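Local coordinates for protein nicotinate-nucleotide--dimethylbenzimidazole phosphoribosyltransferase (PDB 1WX1) that probably catalyses transfer of the phosphoribosyl group of nicotinate mononucleotide to 5,6-dimethylbenzimidazole, giving alpha-ribazole 5'-phosphate for cobalamin biosynthesis, at residues L245-P253 / G303-A311; L44-A54 / G154-G164. One frame throughout, in Å; residues are numbered along the deposited sequence.

Contact 1: L245-P253 / G303-A311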
ATOM      1  N   LEU A 245     -11.187  18.218   4.330  1.00 21.91           N
ATOM      2  CA  LEU A 245     -10.817  16.806   4.358  1.00 20.85           C
ATOM      3  C   LEU A 245      -9.583  16.437   3.551  1.00 19.48           C
ATOM      4  O   LEU A 245      -9.204  17.143   2.615  1.00 19.94           O
ATOM      5  CB  LEU A 245     -11.964  15.945   3.824  1.00 22.85           C
ATOM      6  CG  LEU A 245     -13.304  15.887   4.546  1.00 23.75           C
ATOM      7  CD1 LEU A 245     -14.170  14.837   3.862  1.00 25.12           C
ATOM      8  CD2 LEU A 245     -13.095  15.523   6.004  1.00 27.29           C
ATOM      9  N   PRO A 246      -8.932  15.322   3.919  1.00 18.38           N
ATOM     10  CA  PRO A 246      -7.751  14.889   3.167  1.00 17.34           C
ATOM     11  C   PRO A 246      -8.376  14.384   1.865  1.00 16.57           C
ATOM     12  O   PRO A 246      -9.420  13.726   1.901  1.00 16.74           O
ATOM     13  CB  PRO A 246      -7.203  13.726   3.993  1.00 17.32           C
ATOM     14  CG  PRO A 246      -7.776  13.943   5.368  1.00 20.16           C
ATOM     15  CD  PRO A 246      -9.154  14.466   5.096  1.00 18.84           C
ATOM     16  N   LEU A 247      -7.758  14.686   0.731  1.00 15.12           N
ATOM     17  CA  LEU A 247      -8.284  14.258  -0.563  1.00 15.34           C
ATOM     18  C   LEU A 247      -7.306  13.292  -1.217  1.00 15.66           C
ATOM     19  O   LEU A 247      -6.108  13.558  -1.260  1.00 16.14           O
ATOM     20  CB  LEU A 247      -8.491  15.482  -1.461  1.00 14.07           C
ATOM     21  CG  LEU A 247      -9.256  16.626  -0.786  1.00 15.69           C
ATOM     22  CD1 LEU A 247      -9.274  17.841  -1.701  1.00 17.10           C
ATOM     23  CD2 LEU A 247     -10.671  16.176  -0.446  1.00 16.49           C
ATOM     24  N   VAL A 248      -7.818  12.181  -1.740  1.00 12.84           N
ATOM     25  CA  VAL A 248      -6.961  11.178  -2.360  1.00 13.90           C
ATOM     26  C   VAL A 248      -7.152  11.079  -3.872  1.00 15.84           C
ATOM     27  O   VAL A 248      -8.275  10.942  -4.370  1.00 15.26           O
ATOM     28  CB  VAL A 248      -7.214   9.785  -1.740  1.00 14.66           C
ATOM     29  CG1 VAL A 248      -6.147   8.805  -2.210  1.00 12.45           C
ATOM     30  CG2 VAL A 248      -7.228   9.888  -0.218  1.00 15.30           C
ATOM     31  N   LEU A 249      -6.040  11.149  -4.594  1.00 14.91           N
ATOM     32  CA  LEU A 249      -6.051  11.069  -6.052  1.00 16.08           C
ATOM     33  C   LEU A 249      -6.011   9.631  -6.529  1.00 15.88           C
ATOM     34  O   LEU A 249      -5.388   8.774  -5.897  1.00 16.52           O
ATOM     35  CB  LEU A 249      -4.827  11.785  -6.640  1.00 13.83           C
ATOM     36  CG  LEU A 249      -4.689  13.290  -6.428  1.00 15.44           C
ATOM     37  CD1 LEU A 249      -3.359  13.755  -7.018  1.00 16.55           C
ATOM     38  CD2 LEU A 249      -5.860  14.012  -7.086  1.00 15.99           C
ATOM     39  N   ASP A 250      -6.685   9.374  -7.646  1.00 14.71           N
ATOM     40  CA  ASP A 250      -6.675   8.056  -8.249  1.00 16.43           C
ATOM     41  C   ASP A 250      -5.754   8.128  -9.471  1.00 17.06           C
ATOM     42  O   ASP A 250      -4.623   8.614  -9.370  1.00 17.71           O
ATOM     43  CB  ASP A 250      -8.086   7.618  -8.666  1.00 14.82           C
ATOM     44  CG  ASP A 250      -8.120   6.182  -9.170  1.00 20.46           C
ATOM     45  OD1 ASP A 250      -7.435   5.340  -8.556  1.00 22.05           O
ATOM     46  OD2 ASP A 250      -8.825   5.893 -10.165  1.00 18.66           O
ATOM     47  N   GLY A 251      -6.249   7.684 -10.622  1.00 16.17           N
ATOM     48  CA  GLY A 251      -5.437   7.672 -11.827  1.00 16.26           C
ATOM     49  C   GLY A 251      -5.395   8.917 -12.691  1.00 15.20           C
ATOM     50  O   GLY A 251      -5.676  10.019 -12.234  1.00 16.07           O
ATOM     51  N   PHE A 252      -5.059   8.713 -13.965  1.00 15.87           N
ATOM     52  CA  PHE A 252      -4.914   9.785 -14.949  1.00 15.95           C
ATOM     53  C   PHE A 252      -6.143  10.690 -15.135  1.00 16.21           C
ATOM     54  O   PHE A 252      -6.037  11.913 -15.012  1.00 16.03           O
ATOM     55  CB  PHE A 252      -4.467   9.163 -16.289  1.00 15.78           C
ATOM     56  CG  PHE A 252      -4.087  10.166 -17.349  1.00 17.79           C
ATOM     57  CD1 PHE A 252      -4.694  10.129 -18.606  1.00 17.19           C
ATOM     58  CD2 PHE A 252      -3.112  11.125 -17.109  1.00 16.91           C
ATOM     59  CE1 PHE A 252      -4.328  11.030 -19.608  1.00 17.99           C
ATOM     60  CE2 PHE A 252      -2.737  12.033 -18.105  1.00 18.71           C
ATOM     61  CZ  PHE A 252      -3.349  11.986 -19.357  1.00 17.88           C
ATOM     62  N   PRO A 253      -7.321  10.111 -15.431  1.00 15.54           N
ATOM     63  CA  PRO A 253      -8.512  10.950 -15.615  1.00 14.28           C
ATOM     64  C   PRO A 253      -8.911  11.671 -14.325  1.00 13.53           C
ATOM     65  O   PRO A 253      -9.244  12.856 -14.342  1.00 13.85           O
ATOM     66  CB  PRO A 253      -9.573   9.946 -16.080  1.00 15.71           C
ATOM     67  CG  PRO A 253      -8.753   8.889 -16.785  1.00 15.92           C
ATOM     68  CD  PRO A 253      -7.600   8.717 -15.823  1.00 17.46           C
ATOM     69  N   GLY A 303      -8.587   2.616 -13.005  1.00 27.83           N
ATOM     70  CA  GLY A 303      -9.347   3.826 -12.722  1.00 21.69           C
ATOM     71  C   GLY A 303     -10.470   3.513 -11.742  1.00 19.41           C
ATOM     72  O   GLY A 303     -10.288   2.682 -10.859  1.00 15.95           O
ATOM     73  N   GLU A 304     -11.625   4.165 -11.890  1.00 17.17           N
ATOM     74  CA  GLU A 304     -12.768   3.932 -10.999  1.00 16.77           C
ATOM     75  C   GLU A 304     -12.502   4.432  -9.576  1.00 15.77           C
ATOM     76  O   GLU A 304     -13.383   4.362  -8.724  1.00 16.84           O
ATOM     77  CB  GLU A 304     -13.098   2.431 -10.903  1.00 16.90           C
ATOM     78  CG  GLU A 304     -13.512   1.742 -12.187  1.00 19.11           C
ATOM     79  CD  GLU A 304     -13.755   0.243 -11.991  1.00 20.58           C
ATOM     80  OE1 GLU A 304     -13.941  -0.205 -10.832  1.00 17.73           O
ATOM     81  OE2 GLU A 304     -13.772  -0.489 -13.001  1.00 20.82           O
ATOM     82  N   GLY A 305     -11.298   4.927  -9.319  1.00 16.16           N
ATOM     83  CA  GLY A 305     -10.959   5.377  -7.978  1.00 13.63           C
ATOM     84  C   GLY A 305     -10.262   4.261  -7.206  1.00 16.17           C
ATOM     85  O   GLY A 305      -9.966   4.398  -6.013  1.00 15.13           O
ATOM     86  N   THR A 306      -9.970   3.163  -7.900  1.00 15.06           N
ATOM     87  CA  THR A 306      -9.337   2.000  -7.282  1.00 15.96           C
ATOM     88  C   THR A 306      -8.028   2.276  -6.561  1.00 16.55           C
ATOM     89  O   THR A 306      -7.844   1.833  -5.425  1.00 15.67           O
ATOM     90  CB  THR A 306      -9.076   0.876  -8.310  1.00 17.03           C
ATOM     91  OG1 THR A 306      -8.344   1.404  -9.421  1.00 19.32           O
ATOM     92  CG2 THR A 306     -10.389   0.275  -8.800  1.00 18.43           C
ATOM     93  N   GLY A 307      -7.118   2.988  -7.218  1.00 15.74           N
ATOM     94  CA  GLY A 307      -5.835   3.282  -6.604  1.00 15.60           C
ATOM     95  C   GLY A 307      -5.978   4.144  -5.366  1.00 16.33           C
ATOM     96  O   GLY A 307      -5.296   3.925  -4.364  1.00 16.57           O
ATOM     97  N   ALA A 308      -6.868   5.129  -5.433  1.00 14.17           N
ATOM     98  CA  ALA A 308      -7.102   6.016  -4.310  1.00 13.79           C
ATOM     99  C   ALA A 308      -7.639   5.252  -3.106  1.00 14.67           C
ATOM    100  O   ALA A 308      -7.205   5.476  -1.975  1.00 14.47           O
ATOM    101  CB  ALA A 308      -8.085   7.114  -4.707  1.00 14.61           C
ATOM    102  N   VAL A 309      -8.593   4.357  -3.352  1.00 15.74           N
ATOM    103  CA  VAL A 309      -9.199   3.575  -2.280  1.00 14.72           C
ATOM    104  C   VAL A 309      -8.201   2.609  -1.642  1.00 17.06           C
ATOM    105  O   VAL A 309      -8.206   2.415  -0.422  1.00 14.99           O
ATOM    106  CB  VAL A 309     -10.439   2.810  -2.799  1.00 15.14           C
ATOM    107  CG1 VAL A 309     -10.942   1.827  -1.744  1.00 15.65           C
ATOM    108  CG2 VAL A 309     -11.543   3.812  -3.138  1.00 14.69           C
ATOM    109  N   LEU A 310      -7.339   2.013  -2.461  1.00 17.31           N
ATOM    110  CA  LEU A 310      -6.324   1.096  -1.952  1.00 18.41           C
ATOM    111  C   LEU A 310      -5.343   1.829  -1.039  1.00 18.88           C
ATOM    112  O   LEU A 310      -4.727   1.224  -0.163  1.00 17.24           O
ATOM    113  CB  LEU A 310      -5.552   0.460  -3.110  1.00 18.78           C
ATOM    114  CG  LEU A 310      -6.306  -0.579  -3.945  1.00 21.64           C
ATOM    115  CD1 LEU A 310      -5.446  -1.019  -5.117  1.00 21.42           C
ATOM    116  CD2 LEU A 310      -6.666  -1.768  -3.064  1.00 20.70           C
ATOM    117  N   ALA A 311      -5.200   3.135  -1.243  1.00 18.56           N
ATOM    118  CA  ALA A 311      -4.278   3.930  -0.432  1.00 17.45           C
ATOM    119  C   ALA A 311      -4.864   4.435   0.885  1.00 19.33           C
ATOM    120  O   ALA A 311      -4.127   4.912   1.752  1.00 17.64           O
ATOM    121  CB  ALA A 311      -3.769   5.111  -1.241  1.00 18.70           C
TER
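Asp250 and Ala308 bring the two backbones together, their CA atoms 4.5 Å apart, where the short strand 247-249 passes the first turns of helix 306-321, the axis of its 306-311 portion lying 7.4 Å from that of the strand at an angle of 129°. The carboxylate of Asp250 does most of the work. Its CG stands anti to the backbone N (chi1 -174°), which drops both oxygens onto the amino end of the helix. OD1 accepts a bond from Ala308 N at 3.2 Å, met on its anti side and somewhat out of the carboxylate plane, and a weak, bent one from Gly307 N at 2.7 Å. OD2 takes the N-H of Gly305, the N-cap residue, at 2.8 Å; this donor sits above the carboxylate plane, 69° out of it. With both oxygens engaged, the group's rotation is fixed, and the amide dipoles of the helix start would be expected to favour its negative charge.

The turn itself is closed by Gly303 O, which accepts both Thr306 N and Thr306 OG1, the hydroxyl lying in the carbonyl plane on a lone pair. Gly303 and Gly305 have backbone angles at which a CB would press on the preceding carbonyl oxygen. Beyond the carboxylate, Val248 CG1 makes an apolar contact with Ala308 CB at 3.6 Å. The same methyl of Ala308 also packs against a carbonyl oxygen, Leu249 O, at 3.4 Å.

The side chain of Glu304, the predicted proton acceptor, leaves the backbone on the side away from 245-253; its OE1 accepts from Ile85 N. An aspartate just past the C-terminal end of a parallel strand thus binds N-H groups at a helix start, and the type I' turn Gly303-Thr306 carries the probable catalytic glutamate of this CobT-family active site.

Contact 2: L44-A54 / G154-G164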
ATOM      1  N   LEU A  44      -8.380   9.248  11.603  1.00 21.36           N
ATOM      2  CA  LEU A  44      -9.159   9.026  10.396  1.00 20.49           C
ATOM      3  C   LEU A  44     -10.056   7.820  10.598  1.00 21.48           C
ATOM      4  O   LEU A  44      -9.782   6.957  11.431  1.00 21.98           O
ATOM      5  CB  LEU A  44      -8.242   8.781   9.197  1.00 19.39           C
ATOM      6  CG  LEU A  44      -7.447   9.981   8.679  1.00 20.93           C
ATOM      7  CD1 LEU A  44      -6.533   9.524   7.542  1.00 20.64           C
ATOM      8  CD2 LEU A  44      -8.403  11.065   8.193  1.00 21.01           C
ATOM      9  N   GLY A  45     -11.135   7.764   9.834  1.00 19.81           N
ATOM     10  CA  GLY A  45     -12.037   6.640   9.955  1.00 19.71           C
ATOM     11  C   GLY A  45     -12.621   6.285   8.608  1.00 18.63           C
ATOM     12  O   GLY A  45     -11.894   6.019   7.647  1.00 17.26           O
ATOM     13  N   ARG A  46     -13.946   6.288   8.547  1.00 18.12           N
ATOM     14  CA  ARG A  46     -14.676   5.973   7.329  1.00 18.18           C
ATOM     15  C   ARG A  46     -14.228   6.849   6.167  1.00 16.37           C
ATOM     16  O   ARG A  46     -14.059   8.057   6.317  1.00 17.47           O
ATOM     17  CB  ARG A  46     -16.169   6.200   7.566  1.00 21.80           C
ATOM     18  CG  ARG A  46     -17.054   5.926   6.362  1.00 22.52           C
ATOM     19  CD  ARG A  46     -17.169   4.443   6.107  1.00 20.77           C
ATOM     20  NE  ARG A  46     -18.290   4.129   5.225  1.00 22.70           N
ATOM     21  CZ  ARG A  46     -18.517   2.920   4.722  1.00 21.11           C
ATOM     22  NH1 ARG A  46     -17.697   1.921   5.016  1.00 18.54           N
ATOM     23  NH2 ARG A  46     -19.552   2.711   3.921  1.00 19.25           N
ATOM     24  N   GLY A  47     -14.045   6.242   5.004  1.00 15.88           N
ATOM     25  CA  GLY A  47     -13.653   7.016   3.843  1.00 15.81           C
ATOM     26  C   GLY A  47     -14.781   6.939   2.833  1.00 15.11           C
ATOM     27  O   GLY A  47     -15.751   6.206   3.042  1.00 14.01           O
ATOM     28  N   ALA A  48     -14.681   7.710   1.759  1.00 10.97           N
ATOM     29  CA  ALA A  48     -15.686   7.663   0.706  1.00 13.82           C
ATOM     30  C   ALA A  48     -15.053   7.964  -0.645  1.00 13.72           C
ATOM     31  O   ALA A  48     -14.069   8.700  -0.734  1.00 15.05           O
ATOM     32  CB  ALA A  48     -16.824   8.667   0.986  1.00 13.25           C
ATOM     33  N   VAL A  49     -15.599   7.353  -1.690  1.00 13.72           N
ATOM     34  CA  VAL A  49     -15.138   7.604  -3.045  1.00 14.12           C
ATOM     35  C   VAL A  49     -16.387   7.901  -3.867  1.00 14.21           C
ATOM     36  O   VAL A  49     -17.402   7.204  -3.750  1.00 13.60           O
ATOM     37  CB  VAL A  49     -14.375   6.384  -3.664  1.00 13.89           C
ATOM     38  CG1 VAL A  49     -15.277   5.150  -3.731  1.00 14.72           C
ATOM     39  CG2 VAL A  49     -13.889   6.738  -5.074  1.00 12.52           C
ATOM     40  N   VAL A  50     -16.332   8.973  -4.648  1.00 13.99           N
ATOM     41  CA  VAL A  50     -17.441   9.330  -5.513  1.00 13.31           C
ATOM     42  C   VAL A  50     -16.943   9.061  -6.923  1.00 13.20           C
ATOM     43  O   VAL A  50     -15.979   9.680  -7.382  1.00 12.89           O
ATOM     44  CB  VAL A  50     -17.833  10.815  -5.382  1.00 13.62           C
ATOM     45  CG1 VAL A  50     -18.949  11.146  -6.379  1.00 15.08           C
ATOM     46  CG2 VAL A  50     -18.301  11.102  -3.955  1.00 15.79           C
ATOM     47  N   VAL A  51     -17.584   8.113  -7.589  1.00 12.09           N
ATOM     48  CA  VAL A  51     -17.209   7.743  -8.945  1.00 14.47           C
ATOM     49  C   VAL A  51     -18.104   8.491  -9.921  1.00 13.30           C
ATOM     50  O   VAL A  51     -19.305   8.236  -9.983  1.00 14.17           O
ATOM     51  CB  VAL A  51     -17.376   6.223  -9.166  1.00 15.51           C
ATOM     52  CG1 VAL A  51     -16.869   5.832 -10.556  1.00 15.89           C
ATOM     53  CG2 VAL A  51     -16.634   5.456  -8.076  1.00 15.60           C
ATOM     54  N   ALA A  52     -17.517   9.422 -10.668  1.00 13.17           N
ATOM     55  CA  ALA A  52     -18.258  10.217 -11.643  1.00 13.11           C
ATOM     56  C   ALA A  52     -18.218   9.520 -13.001  1.00 14.53           C
ATOM     57  O   ALA A  52     -17.158   9.080 -13.446  1.00 14.12           O
ATOM     58  CB  ALA A  52     -17.652  11.614 -11.742  1.00 14.20           C
ATOM     59  N   ALA A  53     -19.369   9.428 -13.660  1.00 12.51           N
ATOM     60  CA  ALA A  53     -19.446   8.751 -14.945  1.00 13.94           C
ATOM     61  C   ALA A  53     -20.116   9.580 -16.029  1.00 14.08           C
ATOM     62  O   ALA A  53     -21.088  10.290 -15.777  1.00 13.72           O
ATOM     63  CB  ALA A  53     -20.192   7.423 -14.785  1.00 14.27           C
ATOM     64  N   ALA A  54     -19.587   9.470 -17.242  1.00 14.01           N
ATOM     65  CA  ALA A  54     -20.129  10.178 -18.389  1.00 15.19           C
ATOM     66  C   ALA A  54     -19.495   9.608 -19.649  1.00 15.89           C
ATOM     67  O   ALA A  54     -18.403   9.039 -19.601  1.00 15.49           O
ATOM     68  CB  ALA A  54     -19.835  11.675 -18.284  1.00 13.67           C
ATOM     69  N   GLY A 154     -20.624  11.094   6.740  1.00 20.30           N
ATOM     70  CA  GLY A 154     -19.519  10.646   7.572  1.00 20.89           C
ATOM     71  C   GLY A 154     -18.130  10.422   7.002  1.00 19.68           C
ATOM     72  O   GLY A 154     -17.253   9.934   7.716  1.00 17.62           O
ATOM     73  N   ALA A 155     -17.902  10.770   5.743  1.00 16.93           N
ATOM     74  CA  ALA A 155     -16.578  10.566   5.166  1.00 18.60           C
ATOM     75  C   ALA A 155     -15.530  11.416   5.896  1.00 17.32           C
ATOM     76  O   ALA A 155     -15.752  12.603   6.144  1.00 18.61           O
ATOM     77  CB  ALA A 155     -16.596  10.918   3.679  1.00 16.63           C
ATOM     78  N   THR A 156     -14.400  10.803   6.246  1.00 17.98           N
ATOM     79  CA  THR A 156     -13.316  11.516   6.925  1.00 18.81           C
ATOM     80  C   THR A 156     -12.142  11.727   5.966  1.00 18.99           C
ATOM     81  O   THR A 156     -11.172  12.414   6.282  1.00 19.08           O
ATOM     82  CB  THR A 156     -12.834  10.762   8.172  1.00 18.53           C
ATOM     83  OG1 THR A 156     -12.226   9.530   7.782  1.00 18.59           O
ATOM     84  CG2 THR A 156     -14.017  10.472   9.100  1.00 19.76           C
ATOM     85  N   LEU A 157     -12.230  11.097   4.804  1.00 19.78           N
ATOM     86  CA  LEU A 157     -11.241  11.261   3.742  1.00 20.29           C
ATOM     87  C   LEU A 157     -12.035  11.009   2.475  1.00 19.10           C
ATOM     88  O   LEU A 157     -12.939  10.171   2.460  1.00 16.41           O
ATOM     89  CB  LEU A 157     -10.055  10.300   3.876  1.00 24.46           C
ATOM     90  CG  LEU A 157     -10.170   8.785   3.965  1.00 26.33           C
ATOM     91  CD1 LEU A 157      -8.786   8.198   3.743  1.00 30.03           C
ATOM     92  CD2 LEU A 157     -10.717   8.368   5.321  1.00 27.38           C
ATOM     93  N   LEU A 158     -11.701  11.737   1.420  1.00 17.10           N
ATOM     94  CA  LEU A 158     -12.453  11.659   0.179  1.00 17.03           C
ATOM     95  C   LEU A 158     -11.622  11.404  -1.067  1.00 16.16           C
ATOM     96  O   LEU A 158     -10.564  12.001  -1.261  1.00 17.80           O
ATOM     97  CB  LEU A 158     -13.229  12.968   0.015  1.00 14.88           C
ATOM     98  CG  LEU A 158     -14.157  13.144  -1.181  1.00 18.29           C
ATOM     99  CD1 LEU A 158     -15.317  12.159  -1.072  1.00 18.08           C
ATOM    100  CD2 LEU A 158     -14.662  14.583  -1.211  1.00 18.14           C
ATOM    101  N   ALA A 159     -12.111  10.504  -1.910  1.00 15.23           N
ATOM    102  CA  ALA A 159     -11.436  10.188  -3.158  1.00 15.00           C
ATOM    103  C   ALA A 159     -12.450  10.329  -4.282  1.00 16.26           C
ATOM    104  O   ALA A 159     -13.659  10.324  -4.042  1.00 14.21           O
ATOM    105  CB  ALA A 159     -10.897   8.765  -3.120  1.00 15.21           C
ATOM    106  N   ALA A 160     -11.957  10.478  -5.507  1.00 16.04           N
ATOM    107  CA  ALA A 160     -12.840  10.573  -6.656  1.00 15.11           C
ATOM    108  C   ALA A 160     -12.473   9.416  -7.568  1.00 14.69           C
ATOM    109  O   ALA A 160     -11.329   8.945  -7.564  1.00 13.60           O
ATOM    110  CB  ALA A 160     -12.650  11.906  -7.386  1.00 16.68           C
ATOM    111  N   GLY A 161     -13.457   8.943  -8.321  1.00 12.89           N
ATOM    112  CA  GLY A 161     -13.238   7.857  -9.256  1.00 12.88           C
ATOM    113  C   GLY A 161     -13.829   8.273 -10.592  1.00 13.80           C
ATOM    114  O   GLY A 161     -14.680   9.169 -10.647  1.00 14.90           O
ATOM    115  N   ASP A 162     -13.393   7.626 -11.666  1.00 13.38           N
ATOM    116  CA  ASP A 162     -13.884   7.948 -13.000  1.00 13.67           C
ATOM    117  C   ASP A 162     -14.389   6.715 -13.739  1.00 14.71           C
ATOM    118  O   ASP A 162     -13.907   5.607 -13.530  1.00 15.36           O
ATOM    119  CB  ASP A 162     -12.752   8.525 -13.843  1.00 15.92           C
ATOM    120  CG  ASP A 162     -11.678   7.488 -14.131  1.00 18.08           C
ATOM    121  OD1 ASP A 162     -11.037   7.010 -13.164  1.00 20.28           O
ATOM    122  OD2 ASP A 162     -11.487   7.132 -15.316  1.00 21.23           O
ATOM    123  N   MET A 163     -15.369   6.918 -14.607  1.00 15.96           N
ATOM    124  CA  MET A 163     -15.872   5.836 -15.438  1.00 16.18           C
ATOM    125  C   MET A 163     -16.387   6.500 -16.700  1.00 17.00           C
ATOM    126  O   MET A 163     -17.355   7.261 -16.667  1.00 17.37           O
ATOM    127  CB  MET A 163     -16.989   5.049 -14.755  1.00 17.40           C
ATOM    128  CG  MET A 163     -17.478   3.836 -15.576  1.00 20.28           C
ATOM    129  SD  MET A 163     -16.183   2.602 -15.982  1.00 23.25           S
ATOM    130  CE  MET A 163     -16.303   2.516 -17.789  1.00 22.06           C
ATOM    131  N   GLY A 164     -15.715   6.229 -17.810  1.00 16.09           N
ATOM    132  CA  GLY A 164     -16.123   6.812 -19.072  1.00 17.34           C
ATOM    133  C   GLY A 164     -15.234   6.317 -20.193  1.00 17.17           C
ATOM    134  O   GLY A 164     -14.052   6.638 -20.233  1.00 16.80           O
TER
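Arg46 O is gripped twice by Thr156, at the start of two neighbouring strands in a helix-covered parallel alpha/beta sheet: the backbone N of Thr156 donates at 2.8 Å, nearly along the C=O axis, while Thr156 OG1 donates, also at 2.8 Å, from above the carbonyl plane. The hydroxyl in turn accepts Gly45 N at 2.9 Å with an N-H...O angle of 160°, so it bridges two backbone groups of the segment leading into strand 47-54. Thr156 holds OG1 between its backbone N and carbonyl carbon (chi1 66°), which turns the hydroxyl toward Gly45 and Arg46. A valine here would keep a similar outline but is likely to leave Gly45 N without its acceptor and Arg46 O with one donor fewer.

Past this start, strands 47-54 and 157-163 run side by side, 26° apart in direction. Alternate residues of each strand supply the bonds: Ala48, Val50 and Ala52 each give N-H and C=O to 157-163, the Ala52 O link to Met163 N being weak. The closest bridge is Val51 with Gly161, CA to CA 4.0 Å. A CB on Gly161 would lie tight against Val51 CG2, which fits the bare backbone there.

One face carries Ala48, Val50 and Ala52, with helix 228-242 over Val50 and Ala52; Ala48 CB meets Ala155 CB at 3.5 Å. The other face carries Val49, Val51 and Ala53. There helix 306-321 lies against Val49 and Ala159, and helix 70-79 against Val51, Ala53 and Met163. Helices thus cover both faces. Val49 has CG2 anti to its amide nitrogen, a placement that carries this methyl across to 4.1 Å from Ala159 CB.

How the contacts relate
Contact 2 precedes contact 1 along the chain, and the two lie about 8 Å apart between centres. Strand 157-163 is shared between them: in the parallel sheet it lies between strands 47-54 and 247-249. Pro246 and Val248 bind it through backbone bonds to Leu158, Val248 N lying 2.8 Å from Leu158 O. The helix that starts in contact 1 runs on over the sheet of contact 2, with Ala308 touching Ala159, and joins the two a second time. Glu304 N also donates to Asp162 OD1, so the C-terminal end of this inner strand is tied to the turn that carries the predicted proton acceptor.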